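Local coordinates for putative D-alanine N-acetyltransferase of GNAT family (Desulfovibrio desulfuricans subsp. desulfuricans, PDB 2R7H), which probably acts as a GNAT-family acyltransferase, moving an acetyl group from acetyl-coenzyme A to an amine acceptor, at residues G128-I138 and G166-A177; A19-L27 and L111-D122. One frame throughout, in Å; residues are numbered along the deposited sequence. Where two conformers were deposited one is given.

Contact 1 of 2, residues G128-I138 and G166-A177; sequences GRLLFAETSGI and GDDKIIYRLEVA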
loop_
_atom_site.group_PDB
_atom_site.type_symbol
_atom_site.label_atom_id
_atom_site.label_comp_id
_atom_site.label_asym_id
_atom_site.label_seq_id
_atom_site.Cartn_x
_atom_site.Cartn_y
_atom_site.Cartn_z
ATOM N N GLY B 128 12.268 -14.362 0.787
ATOM C CA GLY B 128 11.245 -13.831 -0.096
ATOM C C GLY B 128 10.963 -14.679 -1.319
ATOM O O GLY B 128 11.863 -15.334 -1.852
ATOM N N ARG B 129 9.690 -14.687 -1.717
ATOM C CA ARG B 129 9.175 -15.387 -2.874
ATOM C C ARG B 129 8.899 -14.433 -4.020
ATOM O O ARG B 129 9.116 -14.801 -5.163
ATOM C CB ARG B 129 7.814 -16.032 -2.525
ATOM C CG ARG B 129 7.822 -16.945 -1.307
ATOM C CD ARG B 129 6.426 -17.413 -0.858
ATOM N NE ARG B 129 5.555 -16.288 -0.506
ATOM C CZ ARG B 129 4.568 -15.805 -1.256
ATOM N NH1 ARG B 129 4.240 -16.344 -2.424
ATOM N NH2 ARG B 129 3.869 -14.780 -0.824
ATOM N N LEU B 130 8.386 -13.227 -3.707
ATOM C CA LEU B 130 7.977 -12.236 -4.705
ATOM C C LEU B 130 8.474 -10.851 -4.475
ATOM O O LEU B 130 8.591 -10.445 -3.355
ATOM C CB LEU B 130 6.449 -12.136 -4.689
ATOM C CG LEU B 130 5.677 -13.401 -5.100
ATOM C CD1 LEU B 130 4.159 -13.295 -4.745
ATOM C CD2 LEU B 130 5.951 -13.567 -6.534
ATOM N N LEU B 131 8.736 -10.140 -5.562
ATOM C CA LEU B 131 9.133 -8.733 -5.501
ATOM C C LEU B 131 8.193 -8.045 -6.464
ATOM O O LEU B 131 8.152 -8.417 -7.650
ATOM C CB LEU B 131 10.565 -8.471 -5.954
ATOM C CG LEU B 131 11.053 -7.011 -5.929
ATOM C CD1 LEU B 131 10.952 -6.447 -4.536
ATOM C CD2 LEU B 131 12.497 -6.843 -6.468
ATOM N N PHE B 132 7.446 -7.068 -5.945
ATOM C CA PHE B 132 6.535 -6.308 -6.754
ATOM C C PHE B 132 7.036 -4.884 -6.975
ATOM O O PHE B 132 7.656 -4.326 -6.113
ATOM C CB PHE B 132 5.134 -6.249 -6.126
ATOM C CG PHE B 132 4.387 -7.536 -6.208
ATOM C CD1 PHE B 132 3.748 -7.900 -7.385
ATOM C CD2 PHE B 132 4.364 -8.415 -5.146
ATOM C CE1 PHE B 132 3.083 -9.064 -7.447
ATOM C CE2 PHE B 132 3.735 -9.572 -5.217
ATOM C CZ PHE B 132 3.061 -9.915 -6.374
ATOM N N ALA B 133 6.783 -4.361 -8.184
ATOM C CA ALA B 133 7.093 -2.974 -8.560
ATOM C C ALA B 133 5.857 -2.376 -9.218
ATOM O O ALA B 133 5.240 -2.990 -10.058
ATOM C CB ALA B 133 8.331 -2.869 -9.506
ATOM N N GLU B 134 5.536 -1.144 -8.894
ATOM C CA GLU B 134 4.372 -0.464 -9.480
ATOM C C GLU B 134 4.837 0.750 -10.246
ATOM O O GLU B 134 5.735 1.444 -9.793
ATOM C CB GLU B 134 3.437 0.021 -8.372
ATOM C CG GLU B 134 2.978 -1.052 -7.482
ATOM C CD GLU B 134 1.971 -0.573 -6.457
ATOM O OE1 GLU B 134 2.006 0.609 -6.069
ATOM O OE2 GLU B 134 1.168 -1.404 -6.035
ATOM N N THR B 135 4.256 0.992 -11.417
ATOM C CA THR B 135 4.599 2.184 -12.146
ATOM C C THR B 135 3.375 2.695 -12.899
ATOM O O THR B 135 2.282 2.093 -12.834
ATOM C CB THR B 135 5.852 1.991 -13.050
ATOM O OG1 THR B 135 6.299 3.273 -13.482
ATOM C CG2 THR B 135 5.563 1.088 -14.243
ATOM N N SER B 136 3.562 3.816 -13.573
ATOM C CA SER B 136 2.509 4.465 -14.341
ATOM C C SER B 136 2.475 3.970 -15.778
ATOM O O SER B 136 3.469 3.531 -16.331
ATOM C CB SER B 136 2.687 5.980 -14.289
ATOM O OG SER B 136 1.885 6.613 -15.244
ATOM N N GLY B 137 1.309 4.056 -16.386
ATOM C CA GLY B 137 1.130 3.633 -17.772
ATOM C C GLY B 137 1.332 4.722 -18.810
ATOM O O GLY B 137 1.167 4.427 -20.003
ATOM N N ILE B 138 1.691 5.947 -18.378
ATOM C CA ILE B 138 1.908 7.082 -19.293
ATOM C C ILE B 138 3.237 6.987 -20.067
ATOM O O ILE B 138 4.184 6.318 -19.632
ATOM C CB ILE B 138 1.740 8.498 -18.602
ATOM C CG1 ILE B 138 2.842 8.818 -17.595
ATOM C CG2 ILE B 138 0.363 8.669 -18.008
ATOM C CD1 ILE B 138 2.652 10.195 -16.939
ATOM N N GLY B 166 -6.646 8.817 -17.349
ATOM C CA GLY B 166 -5.614 8.475 -18.315
ATOM C C GLY B 166 -4.267 8.005 -17.756
ATOM O O GLY B 166 -3.368 7.725 -18.539
ATOM N N ASP B 167 -4.116 7.878 -16.426
ATOM C CA ASP B 167 -2.855 7.462 -15.802
ATOM C C ASP B 167 -3.088 6.159 -14.982
ATOM O O ASP B 167 -3.467 6.181 -13.834
ATOM C CB ASP B 167 -2.314 8.597 -14.946
ATOM C CG ASP B 167 -0.890 8.373 -14.513
ATOM O OD1 ASP B 167 -0.397 7.237 -14.566
ATOM O OD2 ASP B 167 -0.230 9.354 -14.127
ATOM N N ASP B 168 -2.827 5.034 -15.633
ATOM C CA ASP B 168 -3.016 3.706 -15.065
ATOM C C ASP B 168 -1.850 3.258 -14.223
ATOM O O ASP B 168 -0.732 3.700 -14.469
ATOM C CB ASP B 168 -3.128 2.685 -16.190
ATOM C CG ASP B 168 -4.267 2.973 -17.151
ATOM O OD1 ASP B 168 -5.158 3.794 -16.835
ATOM O OD2 ASP B 168 -4.247 2.356 -18.228
ATOM N N LYS B 169 -2.115 2.393 -13.232
ATOM C CA LYS B 169 -1.050 1.829 -12.413
ATOM C C LYS B 169 -0.844 0.462 -12.980
ATOM O O LYS B 169 -1.834 -0.254 -13.141
ATOM C CB LYS B 169 -1.424 1.687 -10.926
ATOM C CG LYS B 169 -0.215 1.132 -10.082
ATOM C CD LYS B 169 -0.382 1.300 -8.608
ATOM C CE LYS B 169 -1.382 0.439 -8.011
ATOM N NZ LYS B 169 -1.272 0.518 -6.502
ATOM N N ILE B 170 0.411 0.103 -13.288
ATOM C CA ILE B 170 0.754 -1.229 -13.799
ATOM C C ILE B 170 1.551 -1.884 -12.669
ATOM O O ILE B 170 2.481 -1.263 -12.132
ATOM C CB ILE B 170 1.595 -1.258 -15.101
ATOM C CG1 ILE B 170 0.866 -0.615 -16.291
ATOM C CG2 ILE B 170 1.886 -2.747 -15.505
ATOM C CD1 ILE B 170 0.588 0.795 -16.165
ATOM N N ILE B 171 1.176 -3.111 -12.304
ATOM C CA ILE B 171 1.846 -3.851 -11.220
ATOM C C ILE B 171 2.638 -4.967 -11.874
ATOM O O ILE B 171 2.076 -5.812 -12.606
ATOM C CB ILE B 171 0.880 -4.413 -10.153
ATOM C CG1 ILE B 171 -0.005 -3.296 -9.557
ATOM C CG2 ILE B 171 1.692 -5.073 -9.026
ATOM C CD1 ILE B 171 -1.107 -3.770 -8.576
ATOM N N TYR B 172 3.955 -4.914 -11.651
ATOM C CA TYR B 172 4.924 -5.836 -12.177
ATOM C C TYR B 172 5.316 -6.817 -11.108
ATOM O O TYR B 172 5.561 -6.462 -9.971
ATOM C CB TYR B 172 6.161 -5.065 -12.711
ATOM C CG TYR B 172 5.927 -4.437 -14.055
ATOM C CD1 TYR B 172 6.037 -5.200 -15.226
ATOM C CD2 TYR B 172 5.626 -3.099 -14.177
ATOM C CE1 TYR B 172 5.814 -4.643 -16.465
ATOM C CE2 TYR B 172 5.413 -2.544 -15.425
ATOM C CZ TYR B 172 5.499 -3.310 -16.544
ATOM O OH TYR B 172 5.262 -2.727 -17.751
ATOM N N ARG B 173 5.413 -8.067 -11.490
ATOM C CA ARG B 173 5.734 -9.156 -10.585
ATOM C C ARG B 173 7.083 -9.829 -10.919
ATOM O O ARG B 173 7.335 -10.118 -12.073
ATOM C CB ARG B 173 4.659 -10.222 -10.821
ATOM C CG ARG B 173 4.735 -11.499 -9.979
ATOM C CD ARG B 173 3.974 -12.559 -10.677
ATOM N NE ARG B 173 3.947 -13.783 -9.902
ATOM C CZ ARG B 173 3.126 -14.011 -8.892
ATOM N NH1 ARG B 173 2.275 -13.073 -8.451
ATOM N NH2 ARG B 173 3.209 -15.180 -8.278
ATOM N N LEU B 174 7.927 -10.076 -9.910
ATOM C CA LEU B 174 9.162 -10.858 -10.130
ATOM C C LEU B 174 9.149 -11.999 -9.127
ATOM O O LEU B 174 9.071 -11.774 -7.929
ATOM C CB LEU B 174 10.437 -10.052 -9.905
ATOM C CG LEU B 174 11.791 -10.730 -10.198
ATOM C CD1 LEU B 174 11.990 -10.927 -11.678
ATOM C CD2 LEU B 174 12.904 -9.870 -9.696
ATOM N N GLU B 175 9.166 -13.230 -9.611
ATOM C CA GLU B 175 9.237 -14.407 -8.737
ATOM C C GLU B 175 10.720 -14.540 -8.447
ATOM O O GLU B 175 11.555 -14.605 -9.368
ATOM C CB GLU B 175 8.674 -15.640 -9.412
ATOM C CG GLU B 175 7.188 -15.466 -9.711
ATOM C CD GLU B 175 6.508 -16.647 -10.321
ATOM O OE1 GLU B 175 7.107 -17.735 -10.360
ATOM O OE2 GLU B 175 5.346 -16.483 -10.759
ATOM N N VAL B 176 11.030 -14.526 -7.159
ATOM C CA VAL B 176 12.397 -14.566 -6.593
ATOM C C VAL B 176 12.877 -15.958 -6.095
ATOM O O VAL B 176 14.089 -16.205 -5.953
ATOM C CB VAL B 176 12.503 -13.437 -5.499
ATOM C CG1 VAL B 176 13.286 -13.838 -4.331
ATOM C CG2 VAL B 176 12.966 -12.092 -6.129
ATOM N N ALA B 177 11.944 -16.870 -5.867
ATOM C CA ALA B 177 12.261 -18.197 -5.399
ATOM C C ALA B 177 11.174 -19.117 -5.926
ATOM O O ALA B 177 10.601 -18.830 -6.992
ATOM C CB ALA B 177 12.313 -18.213 -3.878
ATOM O OXT ALA B 177 10.835 -20.139 -5.316
#
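Leu130 and Phe132 both meet the long side chain of Arg173, whose chain, extended from CG to NE, runs beside the Phe132 ring and ends under Leu130 CD2. That methyl sits over one face of the guanidinium, offset toward its rim, 3.6 Å from Arg173 NH2. The Phe132 ring has its plane 78° from the guanidinium, with CE1 3.9 Å from Arg173 CG; its CD1 also touches Ile171 CG2. Arg173 NE reaches along its own strand to the anti lone pair of Glu175 OE2 at 3.2 Å, and Glu156 takes NH1, so carboxylates of two strands fix the guanidinium. Further along that face, Lys169 NZ forms a salt bridge with Glu134 OE2 at 3.1 Å, its hydrogen bond weak.

The backbones of these groups pair as antiparallel strands, 130-136 against 167-175, at 158° between their directions. Leu131-Leu174, Ala133-Tyr172 and Thr135-Ile170 are the hydrogen-bonded pairs, each joined by two N-H...O bonds; Tyr172 N to Ala133 O measures 2.8 Å. In the mixed sheet of the GNAT fold, strand 94-102 runs parallel to 130-136 on its other edge, and 154-159 flanks 167-175. At the far end Ser136 OG gives a very short bond of 2.5 Å to Asp167 OD1 and, by accepting from Ile138 N two residues on, closes an ST turn. Arg164 holds the other oxygen of Asp167. Phe162 of the second subunit meets the Phe132 ring, its plane inclined at about 45°.

Contact 2 of 2, residues A19-L27 and L111-D122; sequences AVAFRRQVL and LGRALLAEVVHD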
loop_
_atom_site.group_PDB
_atom_site.type_symbol
_atom_site.label_atom_id
_atom_site.label_comp_id
_atom_site.label_asym_id
_atom_site.label_seq_id
_atom_site.Cartn_x
_atom_site.Cartn_y
_atom_site.Cartn_z
ATOM N N ALA B 19 34.876 1.962 -10.083
ATOM C CA ALA B 19 34.497 0.893 -9.128
ATOM C C ALA B 19 33.290 1.342 -8.285
ATOM O O ALA B 19 33.391 2.289 -7.485
ATOM C CB ALA B 19 35.675 0.542 -8.228
ATOM N N VAL B 20 32.147 0.684 -8.488
ATOM C CA VAL B 20 30.932 0.978 -7.732
ATOM C C VAL B 20 30.887 0.071 -6.514
ATOM O O VAL B 20 31.131 -1.138 -6.651
ATOM C CB VAL B 20 29.666 0.706 -8.552
ATOM C CG1 VAL B 20 28.432 0.921 -7.692
ATOM C CG2 VAL B 20 29.631 1.595 -9.761
ATOM N N ALA B 21 30.612 0.631 -5.334
ATOM C CA ALA B 21 30.472 -0.162 -4.094
ATOM C C ALA B 21 28.994 -0.119 -3.659
ATOM O O ALA B 21 28.376 0.947 -3.698
ATOM C CB ALA B 21 31.349 0.385 -2.986
ATOM N N PHE B 22 28.447 -1.260 -3.244
ATOM C CA PHE B 22 27.057 -1.355 -2.764
ATOM C C PHE B 22 27.068 -1.363 -1.240
ATOM O O PHE B 22 27.820 -2.129 -0.641
ATOM C CB PHE B 22 26.340 -2.562 -3.348
ATOM C CG PHE B 22 26.203 -2.481 -4.821
ATOM C CD1 PHE B 22 25.294 -1.592 -5.380
ATOM C CD2 PHE B 22 26.976 -3.252 -5.659
ATOM C CE1 PHE B 22 25.160 -1.494 -6.740
ATOM C CE2 PHE B 22 26.842 -3.149 -7.039
ATOM C CZ PHE B 22 25.931 -2.260 -7.573
ATOM N N ARG B 23 26.279 -0.485 -0.624
ATOM C CA ARG B 23 26.218 -0.359 0.838
ATOM C C ARG B 23 24.764 -0.431 1.286
ATOM O O ARG B 23 23.907 0.170 0.660
ATOM C CB ARG B 23 26.836 0.985 1.236
ATOM C CG ARG B 23 26.697 1.363 2.717
ATOM C CD ARG B 23 27.588 2.528 3.125
ATOM N NE ARG B 23 27.491 3.695 2.240
ATOM C CZ ARG B 23 26.517 4.606 2.255
ATOM N NH1 ARG B 23 25.487 4.495 3.074
ATOM N NH2 ARG B 23 26.552 5.625 1.408
ATOM N N ARG B 24 24.504 -1.179 2.350
ATOM C CA ARG B 24 23.171 -1.312 2.931
ATOM C C ARG B 24 22.971 -0.483 4.186
ATOM O O ARG B 24 21.834 -0.219 4.548
ATOM C CB ARG B 24 22.820 -2.750 3.293
ATOM C CG ARG B 24 22.334 -3.665 2.207
ATOM C CD ARG B 24 23.364 -3.982 1.251
ATOM N NE ARG B 24 22.902 -4.988 0.306
ATOM C CZ ARG B 24 23.611 -5.367 -0.749
ATOM N NH1 ARG B 24 24.848 -4.905 -0.987
ATOM N NH2 ARG B 24 23.100 -6.261 -1.549
ATOM N N GLN B 25 24.052 -0.119 4.877
ATOM C CA GLN B 25 23.960 0.654 6.122
ATOM C C GLN B 25 23.566 2.086 5.822
ATOM O O GLN B 25 24.166 2.677 4.962
ATOM C CB GLN B 25 25.314 0.654 6.863
ATOM C CG GLN B 25 25.253 1.255 8.290
ATOM C CD GLN B 25 26.605 1.271 9.007
ATOM O OE1 GLN B 25 27.665 1.465 8.391
ATOM N NE2 GLN B 25 26.559 1.119 10.329
ATOM N N VAL B 26 22.574 2.624 6.538
ATOM C CA VAL B 26 22.121 3.991 6.336
ATOM C C VAL B 26 22.915 4.874 7.275
ATOM O O VAL B 26 22.973 4.606 8.475
ATOM C CB VAL B 26 20.618 4.162 6.618
ATOM C CG1 VAL B 26 20.194 5.604 6.420
ATOM C CG2 VAL B 26 19.835 3.282 5.711
ATOM N N LEU B 27 23.542 5.902 6.712
ATOM C CA LEU B 27 24.339 6.859 7.449
ATOM C C LEU B 27 23.586 8.198 7.447
ATOM O O LEU B 27 22.664 8.381 6.651
ATOM C CB LEU B 27 25.706 7.021 6.775
ATOM C CG LEU B 27 26.482 5.713 6.555
ATOM C CD1 LEU B 27 27.769 5.978 5.817
ATOM C CD2 LEU B 27 26.765 4.998 7.859
ATOM N N LEU B 111 23.882 0.371 -14.043
ATOM C CA LEU B 111 23.798 0.478 -12.591
ATOM C C LEU B 111 22.382 0.162 -12.075
ATOM O O LEU B 111 22.228 -0.389 -10.990
ATOM C CB LEU B 111 24.203 1.873 -12.151
ATOM C CG LEU B 111 24.252 2.179 -10.643
ATOM C CD1 LEU B 111 25.246 1.303 -9.878
ATOM C CD2 LEU B 111 24.538 3.648 -10.424
ATOM N N GLY B 112 21.363 0.528 -12.852
ATOM C CA GLY B 112 19.985 0.250 -12.479
ATOM C C GLY B 112 19.801 -1.244 -12.322
ATOM O O GLY B 112 19.260 -1.681 -11.294
ATOM N N ARG B 113 20.227 -2.014 -13.331
ATOM C CA ARG B 113 20.141 -3.497 -13.299
ATOM C C ARG B 113 20.980 -4.103 -12.167
ATOM O O ARG B 113 20.551 -5.084 -11.573
ATOM C CB ARG B 113 20.292 -4.208 -14.696
ATOM C CG ARG B 113 21.231 -3.586 -15.772
ATOM C CD ARG B 113 21.257 -4.318 -17.134
ATOM N NE ARG B 113 22.274 -5.359 -17.286
ATOM C CZ ARG B 113 23.430 -5.161 -17.917
ATOM N N ALA B 114 22.128 -3.490 -11.858
ATOM C CA ALA B 114 23.013 -3.905 -10.767
ATOM C C ALA B 114 22.337 -3.677 -9.412
ATOM O O ALA B 114 22.425 -4.516 -8.525
ATOM C CB ALA B 114 24.322 -3.121 -10.812
ATOM N N LEU B 115 21.700 -2.520 -9.243
ATOM C CA LEU B 115 20.965 -2.224 -8.013
ATOM C C LEU B 115 19.799 -3.188 -7.821
ATOM O O LEU B 115 19.609 -3.686 -6.717
ATOM C CB LEU B 115 20.503 -0.765 -7.976
ATOM C CG LEU B 115 21.569 0.249 -7.607
ATOM C CD1 LEU B 115 21.152 1.690 -8.054
ATOM C CD2 LEU B 115 21.877 0.181 -6.117
ATOM N N LEU B 116 19.033 -3.464 -8.866
ATOM C CA LEU B 116 17.934 -4.424 -8.763
ATOM C C LEU B 116 18.482 -5.831 -8.387
ATOM O O LEU B 116 17.860 -6.547 -7.605
ATOM C CB LEU B 116 17.168 -4.534 -10.071
ATOM C CG LEU B 116 16.051 -5.576 -10.172
ATOM C CD1 LEU B 116 14.861 -5.365 -9.204
ATOM C CD2 LEU B 116 15.566 -5.643 -11.594
ATOM N N ALA B 117 19.595 -6.252 -9.013
ATOM C CA ALA B 117 20.199 -7.552 -8.682
ATOM C C ALA B 117 20.540 -7.633 -7.170
ATOM O O ALA B 117 20.357 -8.669 -6.516
ATOM C CB ALA B 117 21.423 -7.820 -9.565
ATOM N N GLU B 118 21.008 -6.540 -6.600
ATOM C CA GLU B 118 21.314 -6.545 -5.173
ATOM C C GLU B 118 20.049 -6.646 -4.294
ATOM O O GLU B 118 20.049 -7.328 -3.251
ATOM C CB GLU B 118 22.147 -5.308 -4.809
ATOM C CG GLU B 118 23.508 -5.226 -5.497
ATOM C CD GLU B 118 24.362 -6.492 -5.389
ATOM O OE1 GLU B 118 24.479 -7.050 -4.298
ATOM O OE2 GLU B 118 24.916 -6.914 -6.427
ATOM N N VAL B 119 18.986 -5.925 -4.677
ATOM C CA VAL B 119 17.734 -5.990 -3.944
ATOM C C VAL B 119 17.216 -7.420 -3.970
ATOM O O VAL B 119 16.760 -7.923 -2.957
ATOM C CB VAL B 119 16.670 -5.031 -4.542
ATOM C CG1 VAL B 119 15.299 -5.374 -4.013
ATOM C CG2 VAL B 119 17.113 -3.526 -4.293
ATOM N N VAL B 120 17.253 -8.048 -5.146
ATOM C CA VAL B 120 16.789 -9.438 -5.321
ATOM C C VAL B 120 17.603 -10.416 -4.465
ATOM O O VAL B 120 17.042 -11.302 -3.877
ATOM C CB VAL B 120 16.800 -9.851 -6.786
ATOM C CG1 VAL B 120 16.604 -11.343 -6.956
ATOM C CG2 VAL B 120 15.748 -9.064 -7.526
ATOM N N HIS B 121 18.914 -10.196 -4.375
ATOM C CA HIS B 121 19.794 -10.993 -3.534
ATOM C C HIS B 121 19.341 -10.894 -2.091
ATOM O O HIS B 121 19.181 -11.899 -1.398
ATOM C CB HIS B 121 21.221 -10.460 -3.659
ATOM C CG HIS B 121 22.153 -10.924 -2.588
ATOM N ND1 HIS B 121 22.281 -10.267 -1.382
ATOM C CD2 HIS B 121 23.036 -11.953 -2.552
ATOM C CE1 HIS B 121 23.185 -10.883 -0.640
ATOM N NE2 HIS B 121 23.664 -11.903 -1.332
ATOM N N ASP B 122 19.116 -9.668 -1.640
ATOM C CA ASP B 122 18.696 -9.423 -0.257
ATOM C C ASP B 122 17.348 -9.993 0.109
ATOM O O ASP B 122 17.181 -10.476 1.209
ATOM C CB ASP B 122 18.708 -7.941 0.073
ATOM C CG ASP B 122 20.063 -7.336 0.021
ATOM O OD1 ASP B 122 21.078 -8.056 -0.178
ATOM O OD2 ASP B 122 20.118 -6.110 0.203
#
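With chi1 at -64°, Phe22 CG stands anti to its carbonyl carbon and the ring reaches helix 111-122. Chi1 of Glu118 (-62°) likewise sets its CG anti to the carbonyl carbon and so over that ring, and a bend at chi2 then turns the carboxylate, whose OE1 meets Arg24. The outcome is a CH-pi contact: Glu118 CG is 3.9 Å from the centroid of the Phe22 ring and close to its normal. Val20 CG1 covers the opposite face, nearer the rim, and itself touches Leu111 CD1. Leu115 CD2 comes in at the edge, 3.7 Å from Phe22 CE1, and Ala114 CB packs against CZ.

One turn further along the helix the chemistry becomes ionic. Arg24 grips Asp122 side-on: NE bonds to the syn lone pair of Asp122 OD2 at 3.0 Å, and NH2 reaches OD1 at 3.0 Å, tilted from the guanidinium plane. The same NH2 also gives a nearly straight bond (170°) to the anti lone pair of Glu118 OE1 at 3.2 Å. Asp122 OD1 lies in the plane of the His121 ring and takes a second hydrogen bond, from ND1, at 2.8 Å, which should fix the carboxylate's rotation. Two acids thus share one arginine, a salt-bridge network that would be expected to stabilise its charge.

Strand 21-23 pairs with strand 69-75 at an outer edge of the sheet, and the helix packs over strands 69-75, 78-87 and 94-102, where Leu111 meets Ala73 and Val102, and Leu115 meets Ile100.

In the fold
Both contacts reach the same mixed sheet, but at different places in it. Contact 1 joins neighbouring strands within the sheet and has the larger buried share (13 of 23 touching residues against 2 of 9), with repeated backbone bonds as its framework; contact 2 sets an edge strand against a helix lying over the sheet and is held by side chains alone, apolar at one end and ionic at the other. It also buries less, 354 against 1004 Å². Helix 111-125 leads in the chain to strand 130-136, and its far side touches contact 1: Val120 packs on Leu174 and Val176, and Leu116 and Val119 on Leu131. The second subunit reaches contact 1 but not contact 2.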